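Local coordinates for protein 4-aminobutyrate transaminase (Acinetobacter baumannii, PDB 6WOP) that probably transfers the amino group of 4-aminobutyrate to 2-oxoglutarate, as a class-III aminotransferase that works with pyridoxal 5'-phosphate, at residues T68-K73 / S302-A307; T127-I132 / H233-V238. One frame throughout, in Å; residues are numbered along the deposited sequence.

In the fold
Both contacts belong to the one class-III aminotransferase chain, yet they share no helix or strand. Contact 1 pairs helix 61-71 with the start of helix 303-318; contact 2 joins the turns that lead into strands 131-135 and 236-240 of the mixed seven-stranded sheet. Along the chain the order is 68-73, 127-132, 233-238, 302-307, so both segments of contact 2 fall between those of contact 1. Their centres lie about 36 Å apart and their nearest atoms about 20 Å, which rules out direct touch. Contact 1 lies beside the second subunit, whereas contact 2 lies where strands 131-135 and 236-240, separated by 201-206, enter the large sheet.

Contact 1: T68-K73 / S302-A307; sequences TEQLTK and SPIAVA
Gln70 lays its side chain over the first turns of helix 303-318, overlapping Pro303, Ile304 and Ala307 from the last turn of helix 61-71. This is a helix-helix contact of the fold-type I aminotransferase chain, with the backbones nearest at Gln70 and Ile304, whose CA atoms are 6.2 Å apart. The Gln70 chain sets out with CG anti to the backbone N (chi1 -177°) and then bends at chi2, which brings CG to 3.7 Å from Pro303 O and NE2 to 3.8 Å from Pro303 CB. Nearer its root, Gln70 CB meets Ala307 CB at 4.0 Å.

No direct hydrogen bond crosses the contact. Gln70 NE2 instead donates to the backbone oxygen of Phe74, just after segment 68-73, and this bond helps fix the rotation of the amide. One water bridges the two segments: it donates to Pro303 O at 2.7 Å and more weakly to Gln70 OE1.

Apolar packing continues at Leu71. Its CD2 methyl approaches the end of Ile304, whose CD1 also reaches Gln70 CG, so one methyl serves two neighbours. The surroundings are shared with another chain: Leu71 packs on Leu71 of the second subunit, and Ile304 on Phe275 of that subunit, which places the contact beside a subunit interface. At the start of helix 303-318, Ser302 is the N-cap, with OG accepting a weak but nearly straight bond from Ala305 N. The closest approach of side chains across the contact is Leu71 CD2 to Ile304 CD1, 3.6 Å.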
ATOM      1  N   THR A  68      20.724  -4.616 -40.082  1.00 16.27           N
ATOM      2  CA  THR A  68      22.077  -4.870 -40.573  1.00 16.76           C
ATOM      3  C   THR A  68      22.798  -3.555 -40.771  1.00 19.56           C
ATOM      4  O   THR A  68      23.985  -3.430 -40.430  1.00 18.07           O
ATOM      5  CB  THR A  68      22.000  -5.670 -41.886  1.00 17.22           C
ATOM      6  OG1 THR A  68      21.523  -6.990 -41.577  1.00 17.13           O
ATOM      7  CG2 THR A  68      23.358  -5.759 -42.621  1.00 19.38           C
ATOM      8  N   GLU A  69      22.086  -2.538 -41.307  1.00 18.60           N
ATOM      9  CA  GLU A  69      22.757  -1.255 -41.519  1.00 17.47           C
ATOM     10  C   GLU A  69      23.066  -0.584 -40.183  1.00 17.87           C
ATOM     11  O   GLU A  69      24.149  -0.035 -39.993  1.00 19.16           O
ATOM     12  CB  GLU A  69      21.895  -0.345 -42.381  1.00 21.43           C
ATOM     13  CG  GLU A  69      22.334   1.100 -42.474  1.00 25.54           C
ATOM     14  CD  GLU A  69      23.594   1.317 -43.316  1.00 34.41           C
ATOM     15  OE1 GLU A  69      24.152   0.351 -43.913  1.00 37.18           O
ATOM     16  OE2 GLU A  69      24.025   2.491 -43.370  1.00 37.64           O
ATOM     17  N   GLN A  70      22.126  -0.605 -39.252  1.00 16.09           N
ATOM     18  CA  GLN A  70      22.421  -0.001 -37.942  1.00 15.78           C
ATOM     19  C   GLN A  70      23.575  -0.717 -37.226  1.00 18.96           C
ATOM     20  O   GLN A  70      24.309  -0.080 -36.450  1.00 18.72           O
ATOM     21  CB  GLN A  70      21.169  -0.013 -37.050  1.00 18.25           C
ATOM     22  CG  GLN A  70      21.458   0.702 -35.701  1.00 17.02           C
ATOM     23  CD  GLN A  70      21.628   2.227 -35.880  1.00 20.51           C
ATOM     24  OE1 GLN A  70      20.975   2.815 -36.739  1.00 21.84           O
ATOM     25  NE2 GLN A  70      22.487   2.847 -35.090  1.00 19.35           N
ATOM     26  N   LEU A  71      23.778  -2.021 -37.463  1.00 16.46           N
ATOM     27  CA  LEU A  71      24.891  -2.690 -36.820  1.00 19.25           C
ATOM     28  C   LEU A  71      26.230  -2.142 -37.293  1.00 21.62           C
ATOM     29  O   LEU A  71      27.233  -2.381 -36.620  1.00 21.04           O
ATOM     30  CB  LEU A  71      24.882  -4.195 -37.104  1.00 16.46           C
ATOM     31  CG  LEU A  71      23.768  -5.022 -36.446  1.00 22.65           C
ATOM     32  CD1 LEU A  71      23.819  -6.492 -37.022  1.00 22.71           C
ATOM     33  CD2 LEU A  71      24.021  -5.010 -34.941  1.00 19.84           C
ATOM     34  N   THR A  72      26.279  -1.483 -38.459  1.00 18.34           N
ATOM     35  CA  THR A  72      27.517  -0.863 -38.901  1.00 17.65           C
ATOM     36  C   THR A  72      27.709   0.509 -38.263  1.00 18.81           C
ATOM     37  O   THR A  72      28.744   1.138 -38.469  1.00 20.40           O
ATOM     38  CB  THR A  72      27.573  -0.662 -40.432  1.00 20.29           C
ATOM     39  OG1 THR A  72      26.710   0.409 -40.788  1.00 19.13           O
ATOM     40  CG2 THR A  72      27.113  -1.874 -41.156  1.00 20.03           C
ATOM     41  N   LYS A  73      26.746   0.991 -37.510  1.00 15.58           N
ATOM     42  CA  LYS A  73      26.837   2.329 -36.945  1.00 18.64           C
ATOM     43  C   LYS A  73      27.028   2.283 -35.430  1.00 18.87           C
ATOM     44  O   LYS A  73      28.103   2.654 -34.938  1.00 17.49           O
ATOM     45  CB  LYS A  73      25.591   3.121 -37.317  1.00 18.66           C
ATOM     46  CG  LYS A  73      25.461   3.342 -38.865  1.00 23.23           C
ATOM     47  CD  LYS A  73      24.128   4.021 -39.190  1.00 32.94           C
ATOM     48  CE  LYS A  73      23.919   4.279 -40.688  1.00 42.17           C
ATOM     49  NZ  LYS A  73      22.516   4.820 -40.918  1.00 44.12           N
ATOM     50  N   SER A 302      16.094   1.311 -28.117  1.00 17.08           N
ATOM     51  CA  SER A 302      17.360   0.764 -28.573  1.00 16.86           C
ATOM     52  C   SER A 302      17.582   1.109 -30.053  1.00 19.74           C
ATOM     53  O   SER A 302      16.665   0.946 -30.864  1.00 18.04           O
ATOM     54  CB  SER A 302      17.307  -0.738 -28.334  1.00 18.33           C
ATOM     55  OG  SER A 302      18.039  -1.429 -29.340  1.00 20.77           O
ATOM     56  N   PRO A 303      18.778   1.604 -30.412  1.00 19.63           N
ATOM     57  CA  PRO A 303      19.050   1.969 -31.821  1.00 17.64           C
ATOM     58  C   PRO A 303      18.688   0.869 -32.812  1.00 16.70           C
ATOM     59  O   PRO A 303      18.195   1.171 -33.915  1.00 16.95           O
ATOM     60  CB  PRO A 303      20.581   2.215 -31.819  1.00 19.72           C
ATOM     61  CG  PRO A 303      20.865   2.695 -30.405  1.00 21.28           C
ATOM     62  CD  PRO A 303      19.914   1.867 -29.501  1.00 23.22           C
ATOM     63  N   ILE A 304      19.030  -0.382 -32.456  1.00 16.66           N
ATOM     64  CA  ILE A 304      18.706  -1.574 -33.262  1.00 18.67           C
ATOM     65  C   ILE A 304      17.200  -1.672 -33.479  1.00 17.47           C
ATOM     66  O   ILE A 304      16.715  -1.815 -34.605  1.00 15.40           O
ATOM     67  CB  ILE A 304      19.241  -2.829 -32.534  1.00 21.40           C
ATOM     68  CG1 ILE A 304      20.758  -2.755 -32.393  1.00 22.20           C
ATOM     69  CG2 ILE A 304      18.792  -4.191 -33.146  1.00 19.11           C
ATOM     70  CD1 ILE A 304      21.433  -2.765 -33.704  1.00 19.63           C
ATOM     71  N   ALA A 305      16.435  -1.614 -32.382  1.00 14.59           N
ATOM     72  CA  ALA A 305      14.987  -1.766 -32.453  1.00 21.56           C
ATOM     73  C   ALA A 305      14.325  -0.565 -33.084  1.00 18.97           C
ATOM     74  O   ALA A 305      13.259  -0.706 -33.693  1.00 16.26           O
ATOM     75  CB  ALA A 305      14.393  -2.002 -31.051  1.00 17.78           C
ATOM     76  N   VAL A 306      14.906   0.622 -32.923  1.00 14.43           N
ATOM     77  CA  VAL A 306      14.368   1.808 -33.572  1.00 14.77           C
ATOM     78  C   VAL A 306      14.522   1.664 -35.097  1.00 17.74           C
ATOM     79  O   VAL A 306      13.611   1.961 -35.875  1.00 14.75           O
ATOM     80  CB  VAL A 306      15.094   3.045 -33.038  1.00 16.12           C
ATOM     81  CG1 VAL A 306      14.880   4.237 -33.986  1.00 16.62           C
ATOM     82  CG2 VAL A 306      14.580   3.388 -31.581  1.00 16.31           C
ATOM     83  N   ALA A 307      15.651   1.132 -35.535  1.00 17.38           N
ATOM     84  CA  ALA A 307      15.808   0.937 -36.980  1.00 19.07           C
ATOM     85  C   ALA A 307      14.784  -0.049 -37.490  1.00 18.12           C
ATOM     86  O   ALA A 307      14.236   0.112 -38.601  1.00 20.01           O
ATOM     87  CB  ALA A 307      17.234   0.446 -37.309  1.00 18.10           C
TER
HETATM   88  O   HOH W   1      18.530   3.494 -35.165  1.00 21.14           O

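Contact 2: T127-I132 / H233-V238; sequences TGRHGI and HGILLV
Arg129 extends its side chain across to the backbone oxygen of His233 and grips that single atom end-on with two nitrogens, NH1 at 2.9 Å and NH2 at 3.1 Å from His233 O. The acceptor lies 1° out of the guanidinium plane, and the two donors reach it from opposite faces of the carbonyl plane. The chain, extended from CG to NE, provides the span. Packing is close around this group: Ile235 CG1 sits at the guanidinium edge, 3.6 Å from NH1, while Gly234 O lies over one face, too poorly angled for a bond. Gly234, though exposed, makes a Schellman turn with positive phi that meets the guanidinium with no side chain in between; the solvent side of the contact is at this turn.

A looser apolar touch joins Thr127 CG2 to the buried Leu236, 3.9 Å from its CD1. Leu236 also packs on Ala123 and Tyr126 of helix 112-127. Thr127 has OG1 between its backbone N and carbonyl carbon (chi1 64°), which turns the hydroxyl back to accept from Arg129 N in an ST turn and to bond Ala123 O.

Strand 201-206, helix 220-233 and strand 236-240 form a parallel beta-alpha-beta unit in the large sheet of the fold-type I aminotransferases. Arg129, just before strand 131-135, reaches its helix-to-strand turn, and NH1 makes a further bond to Val201 O. The carbonyl at the C-terminal end of helix 220-233, with the Val201 oxygen, would probably stabilise the arginine's positive charge.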
ATOM      1  N   THR A 127      -2.187  14.262 -13.509  1.00 18.02           N
ATOM      2  CA  THR A 127      -3.386  14.484 -12.720  1.00 18.08           C
ATOM      3  C   THR A 127      -3.077  14.768 -11.259  1.00 20.00           C
ATOM      4  O   THR A 127      -3.941  15.305 -10.529  1.00 19.65           O
ATOM      5  CB  THR A 127      -4.329  13.267 -12.829  1.00 16.67           C
ATOM      6  OG1 THR A 127      -3.688  12.122 -12.254  1.00 16.47           O
ATOM      7  CG2 THR A 127      -4.689  12.876 -14.315  1.00 18.59           C
ATOM      8  N   GLY A 128      -1.882  14.440 -10.789  1.00 18.28           N
ATOM      9  CA  GLY A 128      -1.621  14.497  -9.368  1.00 20.10           C
ATOM     10  C   GLY A 128      -2.446  13.530  -8.556  1.00 20.86           C
ATOM     11  O   GLY A 128      -2.629  13.750  -7.358  1.00 21.21           O
ATOM     12  N   ARG A 129      -2.934  12.454  -9.172  1.00 16.35           N
ATOM     13  CA  ARG A 129      -3.731  11.417  -8.547  1.00 16.84           C
ATOM     14  C   ARG A 129      -3.018  10.083  -8.619  1.00 18.97           C
ATOM     15  O   ARG A 129      -2.068   9.937  -9.383  1.00 19.46           O
ATOM     16  CB  ARG A 129      -5.104  11.303  -9.225  1.00 17.77           C
ATOM     17  CG  ARG A 129      -5.746  12.676  -9.403  1.00 18.68           C
ATOM     18  CD  ARG A 129      -6.978  12.441 -10.333  1.00 20.33           C
ATOM     19  NE  ARG A 129      -7.716  13.696 -10.470  1.00 19.72           N
ATOM     20  CZ  ARG A 129      -8.866  13.824 -11.102  1.00 22.00           C
ATOM     21  NH1 ARG A 129      -9.401  12.770 -11.699  1.00 19.91           N
ATOM     22  NH2 ARG A 129      -9.486  15.019 -11.123  1.00 22.10           N
ATOM     23  N   HIS A 130      -3.475   9.102  -7.805  1.00 18.37           N
ATOM     24  CA  HIS A 130      -2.751   7.836  -7.742  1.00 16.99           C
ATOM     25  C   HIS A 130      -3.514   6.664  -8.299  1.00 16.69           C
ATOM     26  O   HIS A 130      -2.881   5.651  -8.653  1.00 15.69           O
ATOM     27  CB  HIS A 130      -2.358   7.494  -6.270  1.00 19.76           C
ATOM     28  CG  HIS A 130      -3.488   6.896  -5.464  1.00 20.83           C
ATOM     29  ND1 HIS A 130      -4.535   7.647  -4.959  1.00 19.76           N
ATOM     30  CD2 HIS A 130      -3.740   5.614  -5.099  1.00 17.77           C
ATOM     31  CE1 HIS A 130      -5.384   6.846  -4.323  1.00 18.87           C
ATOM     32  NE2 HIS A 130      -4.914   5.612  -4.386  1.00 17.32           N
ATOM     33  N   GLY A 131      -4.845   6.734  -8.383  1.00 15.27           N
ATOM     34  CA  GLY A 131      -5.594   5.506  -8.609  1.00 15.95           C
ATOM     35  C   GLY A 131      -5.623   5.087 -10.066  1.00 16.59           C
ATOM     36  O   GLY A 131      -5.582   5.925 -10.979  1.00 16.81           O
ATOM     37  N   ILE A 132      -5.817   3.778 -10.283  1.00 14.25           N
ATOM     38  CA  ILE A 132      -5.866   3.217 -11.628  1.00 15.67           C
ATOM     39  C   ILE A 132      -6.997   2.209 -11.697  1.00 16.79           C
ATOM     40  O   ILE A 132      -7.080   1.320 -10.847  1.00 18.99           O
ATOM     41  CB  ILE A 132      -4.522   2.545 -11.953  1.00 13.92           C
ATOM     42  CG1 ILE A 132      -3.360   3.563 -11.907  1.00 15.04           C
ATOM     43  CG2 ILE A 132      -4.547   1.800 -13.299  1.00 16.40           C
ATOM     44  CD1 ILE A 132      -3.396   4.516 -13.189  1.00 16.52           C
ATOM     45  N   HIS A 233     -14.780  13.733 -14.911  1.00 23.08           N
ATOM     46  CA  HIS A 233     -14.003  13.653 -13.668  1.00 24.37           C
ATOM     47  C   HIS A 233     -12.526  14.025 -13.805  1.00 24.14           C
ATOM     48  O   HIS A 233     -11.785  13.891 -12.822  1.00 21.73           O
ATOM     49  CB  HIS A 233     -14.116  12.234 -13.095  1.00 24.02           C
ATOM     50  CG  HIS A 233     -15.516  11.888 -12.684  1.00 26.01           C
ATOM     51  ND1 HIS A 233     -16.253  12.667 -11.813  1.00 28.07           N
ATOM     52  CD2 HIS A 233     -16.302  10.830 -12.999  1.00 27.87           C
ATOM     53  CE1 HIS A 233     -17.446  12.116 -11.627  1.00 26.50           C
ATOM     54  NE2 HIS A 233     -17.500  10.998 -12.333  1.00 29.99           N
ATOM     55  N   GLY A 234     -12.072  14.466 -14.985  1.00 24.15           N
ATOM     56  CA  GLY A 234     -10.672  14.795 -15.129  1.00 25.43           C
ATOM     57  C   GLY A 234      -9.763  13.588 -15.108  1.00 24.90           C
ATOM     58  O   GLY A 234      -8.576  13.734 -14.838  1.00 22.29           O
ATOM     59  N   ILE A 235     -10.285  12.397 -15.389  1.00 17.38           N
ATOM     60  CA  ILE A 235      -9.487  11.171 -15.400  1.00 16.56           C
ATOM     61  C   ILE A 235      -8.900  10.993 -16.810  1.00 16.97           C
ATOM     62  O   ILE A 235      -9.595  11.284 -17.789  1.00 18.86           O
ATOM     63  CB  ILE A 235     -10.371   9.968 -15.018  1.00 16.30           C
ATOM     64  CG1 ILE A 235     -10.971  10.153 -13.590  1.00 17.48           C
ATOM     65  CG2 ILE A 235      -9.570   8.637 -15.149  1.00 19.82           C
ATOM     66  CD1 ILE A 235     -12.107   9.243 -13.325  1.00 16.61           C
ATOM     67  N   LEU A 236      -7.674  10.449 -16.937  1.00 16.96           N
ATOM     68  CA  LEU A 236      -7.176  10.105 -18.276  1.00 16.76           C
ATOM     69  C   LEU A 236      -7.637   8.743 -18.791  1.00 20.18           C
ATOM     70  O   LEU A 236      -7.715   7.763 -18.052  1.00 19.88           O
ATOM     71  CB  LEU A 236      -5.643  10.104 -18.316  1.00 17.41           C
ATOM     72  CG  LEU A 236      -5.120  11.514 -18.005  1.00 17.87           C
ATOM     73  CD1 LEU A 236      -3.609  11.433 -17.778  1.00 20.20           C
ATOM     74  CD2 LEU A 236      -5.444  12.608 -19.105  1.00 20.60           C
ATOM     75  N   LEU A 237      -7.825   8.645 -20.122  1.00 18.44           N
ATOM     76  CA  LEU A 237      -8.193   7.372 -20.722  1.00 17.58           C
ATOM     77  C   LEU A 237      -6.957   6.830 -21.428  1.00 16.35           C
ATOM     78  O   LEU A 237      -6.392   7.526 -22.263  1.00 17.40           O
ATOM     79  CB  LEU A 237      -9.339   7.556 -21.705  1.00 20.94           C
ATOM     80  CG  LEU A 237      -9.826   6.285 -22.446  1.00 22.80           C
ATOM     81  CD1 LEU A 237     -10.311   5.247 -21.475  1.00 23.72           C
ATOM     82  CD2 LEU A 237     -11.014   6.660 -23.417  1.00 24.19           C
ATOM     83  N   VAL A 238      -6.530   5.615 -21.081  1.00 15.01           N
ATOM     84  CA  VAL A 238      -5.328   5.013 -21.671  1.00 16.23           C
ATOM     85  C   VAL A 238      -5.736   3.795 -22.486  1.00 17.16           C
ATOM     86  O   VAL A 238      -6.355   2.879 -21.947  1.00 19.04           O
ATOM     87  CB  VAL A 238      -4.338   4.589 -20.590  1.00 13.77           C
ATOM     88  CG1 VAL A 238      -3.044   3.989 -21.255  1.00 17.53           C
ATOM     89  CG2 VAL A 238      -3.998   5.825 -19.710  1.00 15.96           C
TER